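PDB 5XYH: CbsA from Xanthomonas oryzae pv. oryzae, which probably hydrolyses beta-1,4-glucosidic bonds of cellulose from a chain end, releasing cellobiose, as a family 6 exoglucanase in plant cell-wall degradation. Local coordinates for residues A[152-157]-A[206-211]; A[243-248]-A[317-322]. All coordinates share one frame; numbering follows the deposited sequence.

In the fold
The catalytic domain has the distorted beta/alpha-barrel fold of glycoside hydrolase family 6, and both contacts lie in that domain. From the N terminus, the first contact segment met is on helix 150-155, after strand 140-145. Contact 1 closes when helix 206-218, which follows strand 188-193, comes back against it. It therefore joins two helices that follow neighbouring parallel strands. Contact 2 opens only later, in the loop after strand 229-232, and closes at helix 316-323, beyond strand 292-296. The two loops run in series and neither nest nor cross. The centres of contact 1 and contact 2 are about 28 Å apart. Contact 2 ties long excursions together farther from the centre of the chain.

Contact 1. Residues A[152-157]-A[206-211]; sequences NLVTNQ and MTPAIS
The backbones come nearest at Val154 and Ala209, where the two CA atoms are 6.1 Å apart. Val154 lies near the C-terminal end of helix 150-155, and Ala209 in the first turn of helix 206-218. Segment 152-157 leaves helical geometry at Asn156, whereas 206-211 is helical throughout and runs on.

Val154 carries the contact from its side and points toward the other helix. Val154 CG2 comes down on the backbone of Ala209, 3.8 Å from Ala209 CA. The same Val154 CG2 lies 4.2 Å from the methyl CB of Ala209. Val154 CG1 reaches the proline ring instead, 4.2 Å from Pro208 CG. With CG1 anti to the backbone N (chi1 177°) and CG2 beside that N, the two methyls diverge, one to Pro208 and one to Ala209. The small side chain of Ala209 lets a valine methyl approach the helix backbone.

The contact joins the end of the helix after strand 140-145 to the start of the helix after strand 188-193. These strands are parallel neighbours in the family 6 barrel.

The end of the first helix is tied on its other flank. Asn156 ND2 donates to Asn152 OD1 at 3.0 Å, in the carbonyl plane and on a lone pair, with an N-H...O angle of 149°. Asn152 ND2 also binds Asp148. Behind the second helix, Met206 and Ile210 pack on helix 271-284.

The touching side chains are all apolar and the buried area is small, 111 Å² over both sides. The two helix ends are thus held here by van der Waals contact, without a directional bond between the segments.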
# COMPACT_ATOMS: atom_id res chain seq x y z
N ASN A 152 -8.49 7.28 -7.82
CA ASN A 152 -9.62 8.14 -7.47
C ASN A 152 -10.13 8.92 -8.67
O ASN A 152 -11.31 9.28 -8.71
CB ASN A 152 -9.24 9.10 -6.35
CG ASN A 152 -8.84 8.39 -5.09
OD1 ASN A 152 -9.64 7.66 -4.50
ND2 ASN A 152 -7.58 8.59 -4.66
N LEU A 153 -9.26 9.20 -9.64
CA LEU A 153 -9.72 9.90 -10.84
C LEU A 153 -10.69 9.05 -11.65
O LEU A 153 -11.48 9.60 -12.43
CB LEU A 153 -8.55 10.32 -11.71
CG LEU A 153 -7.41 11.09 -11.05
CD1 LEU A 153 -6.48 11.59 -12.13
CD2 LEU A 153 -7.96 12.26 -10.24
N VAL A 154 -10.67 7.74 -11.49
CA VAL A 154 -11.55 6.85 -12.22
C VAL A 154 -12.81 6.52 -11.43
O VAL A 154 -13.91 6.53 -11.99
CB VAL A 154 -10.80 5.56 -12.62
CG1 VAL A 154 -11.74 4.59 -13.33
CG2 VAL A 154 -9.61 5.91 -13.51
N THR A 155 -12.68 6.26 -10.13
CA THR A 155 -13.81 5.73 -9.37
C THR A 155 -14.53 6.78 -8.53
O THR A 155 -15.68 6.56 -8.16
CB THR A 155 -13.35 4.61 -8.44
OG1 THR A 155 -12.34 5.11 -7.56
CG2 THR A 155 -12.77 3.44 -9.24
N ASN A 156 -13.88 7.90 -8.23
CA ASN A 156 -14.41 8.85 -7.25
C ASN A 156 -14.54 10.25 -7.83
O ASN A 156 -14.38 11.24 -7.11
CB ASN A 156 -13.53 8.86 -6.01
CG ASN A 156 -13.67 7.60 -5.20
OD1 ASN A 156 -14.77 7.05 -5.07
ND2 ASN A 156 -12.56 7.13 -4.64
N GLN A 157 -14.81 10.35 -9.13
CA GLN A 157 -14.87 11.67 -9.74
C GLN A 157 -16.03 12.50 -9.21
O GLN A 157 -15.98 13.73 -9.30
CB GLN A 157 -14.97 11.55 -11.26
CG GLN A 157 -13.62 11.65 -11.96
CD GLN A 157 -13.38 12.96 -12.69
OE1 GLN A 157 -14.20 13.89 -12.64
NE2 GLN A 157 -12.24 13.04 -13.39
N MET A 206 -12.63 -0.01 -16.48
CA MET A 206 -11.36 -0.61 -16.88
C MET A 206 -10.68 0.22 -17.97
O MET A 206 -9.50 0.57 -17.84
CB MET A 206 -11.60 -2.05 -17.33
CG MET A 206 -10.36 -2.77 -17.88
SD MET A 206 -9.11 -3.09 -16.60
CE MET A 206 -9.34 -4.85 -16.34
N THR A 207 -11.40 0.56 -19.04
CA THR A 207 -10.79 1.33 -20.12
C THR A 207 -10.22 2.67 -19.65
O THR A 207 -9.03 2.93 -19.95
CB THR A 207 -11.80 1.53 -21.25
OG1 THR A 207 -11.97 0.28 -21.94
CG2 THR A 207 -11.32 2.60 -22.23
N PRO A 208 -10.95 3.53 -18.93
CA PRO A 208 -10.29 4.77 -18.46
C PRO A 208 -9.16 4.50 -17.48
O PRO A 208 -8.18 5.25 -17.48
CB PRO A 208 -11.44 5.56 -17.81
CG PRO A 208 -12.50 4.55 -17.50
CD PRO A 208 -12.37 3.49 -18.56
N ALA A 209 -9.24 3.44 -16.67
CA ALA A 209 -8.15 3.15 -15.74
C ALA A 209 -6.88 2.78 -16.50
O ALA A 209 -5.83 3.41 -16.33
CB ALA A 209 -8.55 2.01 -14.80
N ILE A 210 -6.97 1.76 -17.35
CA ILE A 210 -5.83 1.37 -18.16
C ILE A 210 -5.34 2.53 -19.00
O ILE A 210 -4.14 2.83 -19.03
CB ILE A 210 -6.18 0.14 -19.02
CG1 ILE A 210 -6.58 -1.05 -18.15
CG2 ILE A 210 -5.04 -0.19 -19.97
CD1 ILE A 210 -5.58 -1.43 -17.08
N SER A 211 -6.25 3.23 -19.69
CA SER A 211 -5.80 4.32 -20.55
C SER A 211 -5.20 5.47 -19.74
O SER A 211 -4.28 6.15 -20.23
CB SER A 211 -6.94 4.83 -21.43
OG SER A 211 -7.66 5.86 -20.78

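Contact 2. Residues A[243-248]-A[317-322]; sequences PNLPNP and NTYVNS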
# COMPACT_ATOMS: atom_id res chain seq x y z
N PRO A 243 -9.34 -18.62 -0.34
CA PRO A 243 -9.21 -20.05 -0.69
C PRO A 243 -10.54 -20.79 -0.71
O PRO A 243 -10.65 -21.82 -1.39
CB PRO A 243 -8.29 -20.59 0.41
CG PRO A 243 -8.64 -19.70 1.60
CD PRO A 243 -8.83 -18.33 1.01
N ASN A 244 -11.55 -20.32 -0.00
CA ASN A 244 -12.81 -21.05 0.01
C ASN A 244 -13.79 -20.54 -1.03
O ASN A 244 -14.88 -21.11 -1.16
CB ASN A 244 -13.45 -21.00 1.40
CG ASN A 244 -12.49 -21.42 2.48
OD1 ASN A 244 -11.83 -22.45 2.37
ND2 ASN A 244 -12.38 -20.61 3.52
N LEU A 245 -13.44 -19.50 -1.78
CA LEU A 245 -14.32 -18.91 -2.79
C LEU A 245 -13.56 -18.75 -4.11
O LEU A 245 -13.44 -17.64 -4.64
CB LEU A 245 -14.87 -17.57 -2.30
CG LEU A 245 -15.47 -17.57 -0.88
CD1 LEU A 245 -15.74 -16.15 -0.30
CD2 LEU A 245 -16.75 -18.41 -0.84
N PRO A 246 -13.03 -19.85 -4.66
CA PRO A 246 -12.18 -19.72 -5.86
C PRO A 246 -12.94 -19.34 -7.12
O PRO A 246 -12.30 -18.87 -8.07
CB PRO A 246 -11.55 -21.12 -6.00
CG PRO A 246 -12.53 -22.03 -5.37
CD PRO A 246 -13.12 -21.25 -4.22
N ASN A 247 -14.26 -19.50 -7.15
CA ASN A 247 -15.06 -19.25 -8.35
C ASN A 247 -16.13 -18.20 -8.07
O ASN A 247 -17.19 -18.54 -7.51
CB ASN A 247 -15.69 -20.56 -8.84
CG ASN A 247 -16.66 -20.35 -9.99
OD1 ASN A 247 -16.72 -19.29 -10.62
ND2 ASN A 247 -17.45 -21.39 -10.27
N PRO A 248 -15.92 -16.94 -8.47
CA PRO A 248 -16.93 -15.89 -8.19
C PRO A 248 -18.24 -16.09 -8.93
O PRO A 248 -19.23 -15.45 -8.56
CB PRO A 248 -16.23 -14.60 -8.65
CG PRO A 248 -14.77 -14.97 -8.77
CD PRO A 248 -14.74 -16.40 -9.15
N ASN A 317 -25.34 -15.01 0.38
CA ASN A 317 -24.79 -14.30 1.53
C ASN A 317 -24.30 -15.26 2.60
O ASN A 317 -23.18 -15.12 3.11
CB ASN A 317 -25.84 -13.34 2.10
CG ASN A 317 -25.98 -12.09 1.27
OD1 ASN A 317 -25.08 -11.73 0.50
ND2 ASN A 317 -27.11 -11.39 1.43
N THR A 318 -25.13 -16.25 2.96
CA THR A 318 -24.68 -17.23 3.95
C THR A 318 -23.40 -17.90 3.49
O THR A 318 -22.45 -18.05 4.26
CB THR A 318 -25.77 -18.27 4.21
OG1 THR A 318 -26.96 -17.61 4.68
CG2 THR A 318 -25.32 -19.29 5.26
N TYR A 319 -23.35 -18.27 2.21
CA TYR A 319 -22.20 -18.97 1.66
C TYR A 319 -20.94 -18.12 1.73
O TYR A 319 -19.93 -18.53 2.29
CB TYR A 319 -22.48 -19.37 0.21
CG TYR A 319 -21.46 -20.33 -0.39
CD1 TYR A 319 -21.62 -21.71 -0.26
CD2 TYR A 319 -20.37 -19.87 -1.11
CE1 TYR A 319 -20.70 -22.59 -0.82
CE2 TYR A 319 -19.45 -20.74 -1.68
CZ TYR A 319 -19.62 -22.10 -1.53
OH TYR A 319 -18.71 -22.97 -2.09
N VAL A 320 -21.00 -16.91 1.16
CA VAL A 320 -19.84 -16.02 1.13
C VAL A 320 -19.39 -15.67 2.54
O VAL A 320 -18.20 -15.74 2.87
CB VAL A 320 -20.18 -14.76 0.30
CG1 VAL A 320 -19.23 -13.60 0.63
CG2 VAL A 320 -20.15 -15.08 -1.20
N ASN A 321 -20.34 -15.29 3.41
CA ASN A 321 -19.97 -14.91 4.78
C ASN A 321 -19.44 -16.09 5.58
O ASN A 321 -18.64 -15.89 6.50
CB ASN A 321 -21.16 -14.27 5.50
CG ASN A 321 -21.59 -12.96 4.88
OD1 ASN A 321 -20.80 -12.30 4.20
ND2 ASN A 321 -22.85 -12.57 5.11
N SER A 322 -19.87 -17.32 5.27
CA SER A 322 -19.26 -18.45 5.95
C SER A 322 -17.81 -18.65 5.52
O SER A 322 -16.98 -19.06 6.34
CB SER A 322 -20.06 -19.73 5.69
OG SER A 322 -19.82 -20.23 4.38
O HOH W 1 -16.58 -21.90 -3.43
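Leu245 lays its two methyls over helix 316-323, one on Tyr319 and one on Val320. CD2 approaches the tyrosine ring obliquely, with Leu245 CD2 3.7 Å from Tyr319 CE2. Leu245 CD1 turns to the next residue, 4.0 Å from Val320 O. The same Leu245 CD1 is 4.4 Å from Val320 CG1. The leucine and tyrosine side chains slide past each other in opposite directions. Tyr319 CG is anti to its own backbone N (chi1 -169°), which sends the ring out from the helix toward the loop.

The contact joins two excursions from the family 6 barrel: the loop between strands 229-232 and 251-252, and the short helix that follows strand 292-296. The loop segment has no regular secondary structure.

A water bridges the backbone carbonyl of Asn244 and the tyrosine hydroxyl. It donates to Asn244 O at 2.9 Å and hydrogen-bonds Tyr319 OH at 2.7 Å, lying in the plane of the ring at its edge. The direct distance from Asn244 O to Tyr319 OH is 4.4 Å, so the water spans the gap. Asn244 ND2 is bound by the carbonyls of Gly323 and Pro308, which anchors the loop near the end of the same helix.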